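Putative enoyl-CoA hydratase/isomerase (Mycobacterium abscessus, PDB 4MI2) probably isomerises the ring 1,2-epoxide of phenylacetyl-CoA to the oxepin form in phenylacetate breakdown, as a member of the crotonase superfamily. Local coordinates at residues B[154-159]-B[167-172]; B[105-110]-B[216-221]; B[84-89]-B[147-152]. One frame throughout, in Å; residues are numbered along the deposited sequence.

Contact 1: residues B[154-159]-B[167-172]; sequences ASLPRL and AMFLLG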
loop_
_atom_site.group_PDB
_atom_site.type_symbol
_atom_site.label_atom_id
_atom_site.label_comp_id
_atom_site.label_asym_id
_atom_site.label_seq_id
_atom_site.Cartn_x
_atom_site.Cartn_y
_atom_site.Cartn_z
ATOM N N ALA B 154 3.240 -5.327 10.962
ATOM C CA ALA B 154 2.933 -5.641 9.577
ATOM C C ALA B 154 1.494 -5.238 9.215
ATOM O O ALA B 154 1.265 -4.529 8.235
ATOM C CB ALA B 154 3.140 -7.126 9.330
ATOM N N SER B 155 0.535 -5.707 10.003
ATOM C CA SER B 155 -0.873 -5.537 9.685
ATOM C C SER B 155 -1.318 -4.070 9.685
ATOM O O SER B 155 -2.102 -3.670 8.836
ATOM C CB SER B 155 -1.747 -6.357 10.640
ATOM O OG SER B 155 -1.583 -5.924 11.981
ATOM N N LEU B 156 -0.802 -3.254 10.597
ATOM C CA LEU B 156 -1.237 -1.869 10.635
ATOM C C LEU B 156 -0.805 -1.090 9.377
ATOM O O LEU B 156 -1.645 -0.471 8.736
ATOM C CB LEU B 156 -0.814 -1.161 11.931
ATOM C CG LEU B 156 -1.377 0.261 12.128
ATOM C CD1 LEU B 156 -2.903 0.267 12.218
ATOM C CD2 LEU B 156 -0.781 0.900 13.369
ATOM N N PRO B 157 0.492 -1.112 9.018
ATOM C CA PRO B 157 0.822 -0.348 7.803
ATOM C C PRO B 157 0.214 -0.920 6.523
ATOM O O PRO B 157 -0.074 -0.160 5.592
ATOM C CB PRO B 157 2.359 -0.397 7.742
ATOM C CG PRO B 157 2.763 -1.462 8.693
ATOM C CD PRO B 157 1.701 -1.524 9.743
ATOM N N ARG B 158 0.028 -2.240 6.480
ATOM C CA ARG B 158 -0.592 -2.885 5.328
ATOM C C ARG B 158 -2.044 -2.432 5.133
ATOM O O ARG B 158 -2.513 -2.404 4.006
ATOM C CB ARG B 158 -0.508 -4.420 5.438
ATOM C CG ARG B 158 0.890 -4.944 5.128
ATOM C CD ARG B 158 0.993 -6.458 5.291
ATOM N NE ARG B 158 2.377 -6.892 5.498
ATOM C CZ ARG B 158 2.747 -8.145 5.745
ATOM N NH1 ARG B 158 1.828 -9.103 5.803
ATOM N NH2 ARG B 158 4.035 -8.445 5.930
ATOM N N LEU B 159 -2.729 -2.075 6.224
ATOM C CA LEU B 159 -4.113 -1.594 6.159
ATOM C C LEU B 159 -4.220 -0.089 5.905
ATOM O O LEU B 159 -5.017 0.327 5.084
ATOM C CB LEU B 159 -4.883 -1.918 7.442
ATOM C CG LEU B 159 -5.213 -3.375 7.781
ATOM C CD1 LEU B 159 -6.250 -3.403 8.896
ATOM C CD2 LEU B 159 -5.746 -4.147 6.582
ATOM N N ALA B 167 2.877 7.263 12.434
ATOM C CA ALA B 167 2.399 8.241 13.398
ATOM C C ALA B 167 1.715 7.551 14.572
ATOM O O ALA B 167 1.970 7.904 15.715
ATOM C CB ALA B 167 1.459 9.249 12.747
ATOM N N MET B 168 0.861 6.571 14.299
ATOM C CA MET B 168 0.178 5.855 15.375
ATOM C C MET B 168 1.173 5.236 16.348
ATOM O O MET B 168 1.021 5.378 17.551
ATOM C CB MET B 168 -0.786 4.785 14.839
ATOM C CG MET B 168 -2.066 5.360 14.246
ATOM S SD MET B 168 -3.323 4.136 13.836
ATOM C CE MET B 168 -3.756 3.559 15.476
ATOM N N PHE B 169 2.188 4.559 15.820
ATOM C CA PHE B 169 3.185 3.895 16.662
ATOM C C PHE B 169 4.068 4.897 17.395
ATOM O O PHE B 169 4.270 4.765 18.607
ATOM C CB PHE B 169 4.072 2.944 15.847
ATOM C CG PHE B 169 3.538 1.537 15.747
ATOM C CD1 PHE B 169 3.487 0.717 16.871
ATOM C CD2 PHE B 169 3.121 1.020 14.532
ATOM C CE1 PHE B 169 3.018 -0.582 16.780
ATOM C CE2 PHE B 169 2.651 -0.274 14.439
ATOM C CZ PHE B 169 2.599 -1.078 15.565
ATOM N N LEU B 170 4.597 5.883 16.665
ATOM C CA LEU B 170 5.572 6.814 17.239
ATOM C C LEU B 170 4.951 7.941 18.098
ATOM O O LEU B 170 5.511 8.302 19.127
ATOM C CB LEU B 170 6.459 7.420 16.146
ATOM C CG LEU B 170 7.391 6.505 15.356
ATOM C CD1 LEU B 170 8.262 7.356 14.454
ATOM C CD2 LEU B 170 8.263 5.634 16.258
ATOM N N LEU B 171 3.811 8.493 17.686
ATOM C CA LEU B 171 3.196 9.603 18.422
ATOM C C LEU B 171 2.073 9.179 19.369
ATOM O O LEU B 171 1.617 9.977 20.174
ATOM C CB LEU B 171 2.678 10.668 17.454
ATOM C CG LEU B 171 3.745 11.254 16.522
ATOM C CD1 LEU B 171 3.114 12.174 15.476
ATOM C CD2 LEU B 171 4.809 11.984 17.318
ATOM N N GLY B 172 1.634 7.929 19.279
ATOM C CA GLY B 172 0.573 7.427 20.136
ATOM C C GLY B 172 -0.796 7.967 19.756
ATOM O O GLY B 172 -1.705 7.965 20.568
#
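Helices 152-160 and 162-171 are consecutive in the chain, joined by a tight turn at one residue, and Leu-156 of the first reaches across to Met-168 and Phe-169 of the second. One methyl does the touching. Leu-156 CD2 lies 3.8 Å from Phe-169 CE2 and 4.1 Å from Phe-169 CD2, and also 4.1 Å from Met-168 SD, so that it fits into the corner between the thioether and one side of the ring. The methyl meets the ring obliquely, and the leucine and phenylalanine side chains approach from opposite directions. With CG of Leu-156 anti to the backbone N (chi1 -173°), the branched end is carried out from its helix into the interface. On Met-168, CG is anti to the carbonyl carbon and the chain bends at chi3 (67°); besides the sulfur, CB approaches Leu-156 CD2 at 4.2 Å.

The contact is wholly apolar and its three residues are buried. Leu-124 of helix 118-124 and Leu-185 pack on Leu-156 as well, while Phe-169 also meets Val-217 of the second subunit. Ala-154 CB lies against one face of the Arg-158 guanidinium, 3.6 Å from its plane, and Arg-158 NE and NH2 bond to the carbonyls of Asn-224, Ala-225 and Ala-227 of the second subunit. Helix 152-160 is kinked at Pro-157, whose ring nitrogen cannot donate to the preceding turn. Leucine–methionine–phenylalanine packing between consecutive helices, with the second subunit close by, is in keeping with the helical, trimer-forming region of the crotonase fold.

Contact 2: residues B[105-110]-B[216-221]; sequences VPVVVA and EVKELL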
loop_
_atom_site.group_PDB
_atom_site.type_symbol
_atom_site.label_atom_id
_atom_site.label_comp_id
_atom_site.label_asym_id
_atom_site.label_seq_id
_atom_site.Cartn_x
_atom_site.Cartn_y
_atom_site.Cartn_z
ATOM N N VAL B 105 -11.347 -19.815 5.707
ATOM C CA VAL B 105 -12.635 -19.218 5.349
ATOM C C VAL B 105 -12.666 -17.758 5.801
ATOM O O VAL B 105 -11.737 -17.303 6.475
ATOM C CB VAL B 105 -13.820 -20.043 5.915
ATOM C CG1 VAL B 105 -13.612 -21.522 5.593
ATOM C CG2 VAL B 105 -13.993 -19.848 7.413
ATOM N N PRO B 106 -13.708 -17.006 5.400
ATOM C CA PRO B 106 -13.752 -15.594 5.753
ATOM C C PRO B 106 -13.928 -15.345 7.247
ATOM O O PRO B 106 -14.680 -16.048 7.898
ATOM C CB PRO B 106 -14.962 -15.075 4.970
ATOM C CG PRO B 106 -15.104 -16.022 3.817
ATOM C CD PRO B 106 -14.742 -17.350 4.407
ATOM N N VAL B 107 -13.224 -14.343 7.772
ATOM C CA VAL B 107 -13.278 -13.994 9.197
ATOM C C VAL B 107 -13.747 -12.561 9.309
ATOM O O VAL B 107 -13.159 -11.674 8.699
ATOM C CB VAL B 107 -11.894 -14.109 9.869
ATOM C CG1 VAL B 107 -11.969 -13.716 11.342
ATOM C CG2 VAL B 107 -11.347 -15.516 9.723
ATOM N N VAL B 108 -14.813 -12.357 10.079
ATOM C CA VAL B 108 -15.420 -11.055 10.299
ATOM C C VAL B 108 -15.229 -10.716 11.764
ATOM O O VAL B 108 -15.300 -11.608 12.611
ATOM C CB VAL B 108 -16.930 -11.099 10.000
ATOM C CG1 VAL B 108 -17.547 -9.704 10.066
ATOM C CG2 VAL B 108 -17.186 -11.737 8.641
ATOM N N VAL B 109 -14.997 -9.435 12.071
ATOM C CA VAL B 109 -14.870 -8.998 13.457
ATOM C C VAL B 109 -15.745 -7.772 13.731
ATOM O O VAL B 109 -15.853 -6.865 12.900
ATOM C CB VAL B 109 -13.393 -8.762 13.857
ATOM C CG1 VAL B 109 -12.787 -7.617 13.065
ATOM C CG2 VAL B 109 -13.257 -8.529 15.359
ATOM N N ALA B 110 -16.411 -7.800 14.886
ATOM C CA ALA B 110 -17.263 -6.710 15.355
ATOM C C ALA B 110 -16.514 -5.986 16.460
ATOM O O ALA B 110 -16.143 -6.606 17.459
ATOM C CB ALA B 110 -18.583 -7.255 15.889
ATOM N N GLU B 216 -10.059 -20.007 -1.782
ATOM C CA GLU B 216 -9.074 -19.847 -2.861
ATOM C C GLU B 216 -8.683 -18.379 -3.075
ATOM O O GLU B 216 -7.504 -18.057 -3.144
ATOM C CB GLU B 216 -9.613 -20.430 -4.179
ATOM C CG GLU B 216 -9.746 -21.947 -4.180
ATOM C CD GLU B 216 -8.462 -22.675 -4.524
ATOM O OE1 GLU B 216 -7.405 -22.022 -4.694
ATOM O OE2 GLU B 216 -8.505 -23.917 -4.641
ATOM N N VAL B 217 -9.665 -17.490 -3.176
ATOM C CA VAL B 217 -9.348 -16.091 -3.466
ATOM C C VAL B 217 -8.553 -15.431 -2.310
ATOM O O VAL B 217 -7.610 -14.663 -2.543
ATOM C CB VAL B 217 -10.611 -15.294 -3.885
ATOM C CG1 VAL B 217 -11.487 -14.932 -2.696
ATOM C CG2 VAL B 217 -10.226 -14.045 -4.665
ATOM N N LYS B 218 -8.900 -15.782 -1.075
ATOM C CA LYS B 218 -8.191 -15.273 0.110
ATOM C C LYS B 218 -6.719 -15.700 0.112
ATOM O O LYS B 218 -5.845 -14.924 0.467
ATOM C CB LYS B 218 -8.906 -15.746 1.379
ATOM C CG LYS B 218 -8.203 -15.470 2.692
ATOM C CD LYS B 218 -9.164 -15.654 3.854
ATOM C CE LYS B 218 -8.443 -15.752 5.185
ATOM N NZ LYS B 218 -9.364 -15.912 6.346
ATOM N N GLU B 219 -6.459 -16.933 -0.304
ATOM C CA GLU B 219 -5.105 -17.453 -0.386
ATOM C C GLU B 219 -4.376 -16.845 -1.585
ATOM O O GLU B 219 -3.177 -16.571 -1.510
ATOM C CB GLU B 219 -5.140 -18.983 -0.458
ATOM C CG GLU B 219 -3.789 -19.677 -0.552
ATOM C CD GLU B 219 -2.914 -19.529 0.683
ATOM O OE1 GLU B 219 -3.334 -18.929 1.701
ATOM O OE2 GLU B 219 -1.771 -20.025 0.627
ATOM N N LEU B 220 -5.086 -16.632 -2.691
ATOM C CA LEU B 220 -4.495 -15.925 -3.831
ATOM C C LEU B 220 -4.057 -14.521 -3.441
ATOM O O LEU B 220 -2.933 -14.117 -3.751
ATOM C CB LEU B 220 -5.461 -15.829 -5.009
ATOM C CG LEU B 220 -5.702 -17.088 -5.864
ATOM C CD1 LEU B 220 -6.817 -16.785 -6.852
ATOM C CD2 LEU B 220 -4.441 -17.566 -6.583
ATOM N N LEU B 221 -4.944 -13.784 -2.771
ATOM C CA LEU B 221 -4.625 -12.428 -2.303
ATOM C C LEU B 221 -3.373 -12.404 -1.423
ATOM O O LEU B 221 -2.506 -11.550 -1.588
ATOM C CB LEU B 221 -5.804 -11.818 -1.537
ATOM C CG LEU B 221 -6.997 -11.380 -2.390
ATOM C CD1 LEU B 221 -8.244 -11.209 -1.530
ATOM C CD2 LEU B 221 -6.678 -10.089 -3.131
#
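Lys-218 crosses to the start of strand 107-111 as a nearly straight rod. Its CG is anti to the backbone N (chi1 172°) and every later torsion is also extended, which spans the gap from helix 211-223 and delivers Lys-218 NZ to Val-105 O, a hydrogen bond of 2.8 Å. The ammonium does not sit on a lone pair: it stands above the carbonyl plane, 36° out of it, with a C=O...N angle of 144°. The methylenes follow the same approach, Lys-218 CE lying 3.9 Å from Val-105 O. Val-107 meets the lysine at a slant, through the methyl that is anti to its own carbonyl carbon, with Val-107 CG2 3.9 Å from Lys-218 NZ.

Two further partners grip the buried ammonium: the carbonyl O of Ile-103 and OD2 of Asp-127, the latter a salt bridge. Asp-127 OD2 also accepts the backbone N-H of Val-107, so the carboxylate joins the lysine to the strand's first residue and would be expected to offset the lysine's charge. An extended lysine thus ties helix 211-223 to the loop leading into a central parallel strand of the crotonase-fold sheet.

Contact 3: residues B[84-89]-B[147-152]; sequences HAMDTV and AADSAL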
loop_
_atom_site.group_PDB
_atom_site.type_symbol
_atom_site.label_atom_id
_atom_site.label_comp_id
_atom_site.label_asym_id
_atom_site.label_seq_id
_atom_site.Cartn_x
_atom_site.Cartn_y
_atom_site.Cartn_z
ATOM N N HIS B 84 12.496 -11.732 31.257
ATOM C CA HIS B 84 11.616 -12.655 30.552
ATOM C C HIS B 84 10.137 -12.269 30.633
ATOM O O HIS B 84 9.266 -13.086 30.344
ATOM C CB HIS B 84 11.846 -14.065 31.087
ATOM C CG HIS B 84 13.268 -14.518 30.965
ATOM N ND1 HIS B 84 14.065 -14.785 32.058
ATOM C CD2 HIS B 84 14.042 -14.730 29.877
ATOM C CE1 HIS B 84 15.267 -15.146 31.646
ATOM N NE2 HIS B 84 15.278 -15.120 30.327
ATOM N N ALA B 85 9.857 -11.011 30.964
ATOM C CA ALA B 85 8.471 -10.569 31.176
ATOM C C ALA B 85 7.603 -10.644 29.920
ATOM O O ALA B 85 6.379 -10.681 30.028
ATOM C CB ALA B 85 8.434 -9.155 31.746
ATOM N N MET B 86 8.227 -10.660 28.740
ATOM C CA MET B 86 7.485 -10.725 27.488
ATOM C C MET B 86 7.473 -12.106 26.852
ATOM O O MET B 86 7.111 -12.226 25.687
ATOM C CB MET B 86 8.009 -9.681 26.495
ATOM C CG MET B 86 7.883 -8.247 26.989
ATOM S SD MET B 86 6.199 -7.764 27.443
ATOM C CE MET B 86 5.472 -7.402 25.846
ATOM N N ASP B 87 7.825 -13.141 27.620
ATOM C CA ASP B 87 7.687 -14.544 27.196
ATOM C C ASP B 87 6.341 -14.849 26.541
ATOM O O ASP B 87 6.245 -15.636 25.597
ATOM C CB ASP B 87 7.801 -15.471 28.414
ATOM C CG ASP B 87 9.231 -15.795 28.788
ATOM O OD1 ASP B 87 10.172 -15.332 28.114
ATOM O OD2 ASP B 87 9.404 -16.533 29.784
ATOM N N THR B 88 5.298 -14.244 27.089
ATOM C CA THR B 88 3.938 -14.452 26.625
ATOM C C THR B 88 3.731 -14.156 25.126
ATOM O O THR B 88 2.866 -14.769 24.494
ATOM C CB THR B 88 2.943 -13.640 27.481
ATOM O OG1 THR B 88 1.617 -14.088 27.205
ATOM C CG2 THR B 88 3.065 -12.139 27.221
ATOM N N VAL B 89 4.523 -13.246 24.558
ATOM C CA VAL B 89 4.433 -12.950 23.122
ATOM C C VAL B 89 4.702 -14.219 22.313
ATOM O O VAL B 89 3.971 -14.552 21.378
ATOM C CB VAL B 89 5.407 -11.822 22.678
ATOM C CG1 VAL B 89 5.272 -11.555 21.185
ATOM C CG2 VAL B 89 5.136 -10.535 23.453
ATOM N N ALA B 147 7.413 -1.900 21.783
ATOM C CA ALA B 147 7.400 -1.578 20.358
ATOM C C ALA B 147 6.136 -2.072 19.641
ATOM O O ALA B 147 5.298 -1.267 19.229
ATOM C CB ALA B 147 8.657 -2.112 19.692
ATOM N N ALA B 148 5.997 -3.389 19.505
ATOM C CA ALA B 148 4.877 -3.995 18.772
ATOM C C ALA B 148 4.874 -5.503 18.936
ATOM O O ALA B 148 5.942 -6.128 19.024
ATOM C CB ALA B 148 4.961 -3.666 17.290
ATOM N N ASP B 149 3.672 -6.070 18.995
ATOM C CA ASP B 149 3.467 -7.497 18.868
ATOM C C ASP B 149 2.106 -7.792 18.214
ATOM O O ASP B 149 1.445 -6.885 17.716
ATOM C CB ASP B 149 3.666 -8.222 20.207
ATOM C CG ASP B 149 2.760 -7.711 21.319
ATOM O OD1 ASP B 149 1.519 -7.717 21.142
ATOM O OD2 ASP B 149 3.308 -7.344 22.397
ATOM N N SER B 150 1.735 -9.067 18.159
ATOM C CA SER B 150 0.477 -9.491 17.547
ATOM C C SER B 150 0.382 -9.121 16.063
ATOM O O SER B 150 -0.713 -8.869 15.556
ATOM C CB SER B 150 -0.713 -8.920 18.331
ATOM O OG SER B 150 -0.602 -9.249 19.694
ATOM N N ALA B 151 1.537 -9.107 15.390
ATOM C CA ALA B 151 1.664 -8.859 13.949
ATOM C C ALA B 151 1.367 -7.419 13.513
ATOM O O ALA B 151 1.332 -7.110 12.307
ATOM C CB ALA B 151 0.808 -9.833 13.157
ATOM N N LEU B 152 1.212 -6.535 14.492
ATOM C CA LEU B 152 0.774 -5.165 14.248
ATOM C C LEU B 152 1.800 -4.337 13.479
ATOM O O LEU B 152 1.422 -3.413 12.757
ATOM C CB LEU B 152 0.429 -4.505 15.579
ATOM C CG LEU B 152 -0.748 -3.550 15.694
ATOM C CD1 LEU B 152 -2.000 -4.010 14.956
ATOM C CD2 LEU B 152 -1.040 -3.360 17.173
#
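Val-89, in the first turn of helix 87-102, and Met-86, in the turn just before it, close on the side chain of Asp-149, which sits in the loop before helix 152-160. The conformation of Asp-149 shapes the contact: CG lies between the backbone N and the carbonyl carbon (chi1 57°), which swings the carboxylate across the valine, with OD2 toward the end of Met-86. Val-89 meets it obliquely with both methyls, CG1 lying 3.8 Å from Asp-149 CB and CG2 3.8 Å from Asp-149 OD2. Met-86 comes in at about a right angle. Its chain is folded at chi2 (-56°) and chi3 (-80°), which brings the terminal methyl round to the acid, Met-86 CE being 4.1 Å from Asp-149 OD2.

The apolar groups therefore border an oxygen whose polar partner lies in another chain: NE2 of Gln-240 of the second subunit donates to OD2. The other oxygen is taken by the neighbouring residue, Ser-150 OG donating to Asp-149 OD1 at 3.0 Å on the anti side, somewhat out of the carboxylate plane. Two separate donors thus hold the rotation of the group. Asp-149 lies where related crotonase-fold isomerases carry an acidic active-site residue, and may play the like part here. The chain then reverses in a type I' turn from Asp-149 to Leu-152, with positive phi at Ser-150 and Ala-151, closed by Leu-152 N to Asp-149 O at 3.3 Å. Ala-151 takes the N-cap position of the helix; its own N-H is bound by OE1 of Glu-236 of the second subunit.

Contacts 1 and 3 lie side by side, their centres 16 Å apart, because the loop of 147-152 runs straight into helix 152-160. They touch directly: Phe-169 CE1 is 3.4 Å from Ala-147 O, and Pro-157 CD is 3.6 Å from Leu-152 O. Both also face the second subunit. Contact 2 stands apart in the chain's interior, with centres 22 Å from contact 1 and 25 Å from contact 3, and touches neither within the chain. The trimer brings it close nonetheless, since its Pro-106 packs on Leu-170, and its Leu-220 on Ala-147, of the third subunit. Asp-149 of contact 3 probably marks the active site, from which contact 2 lies far within the chain.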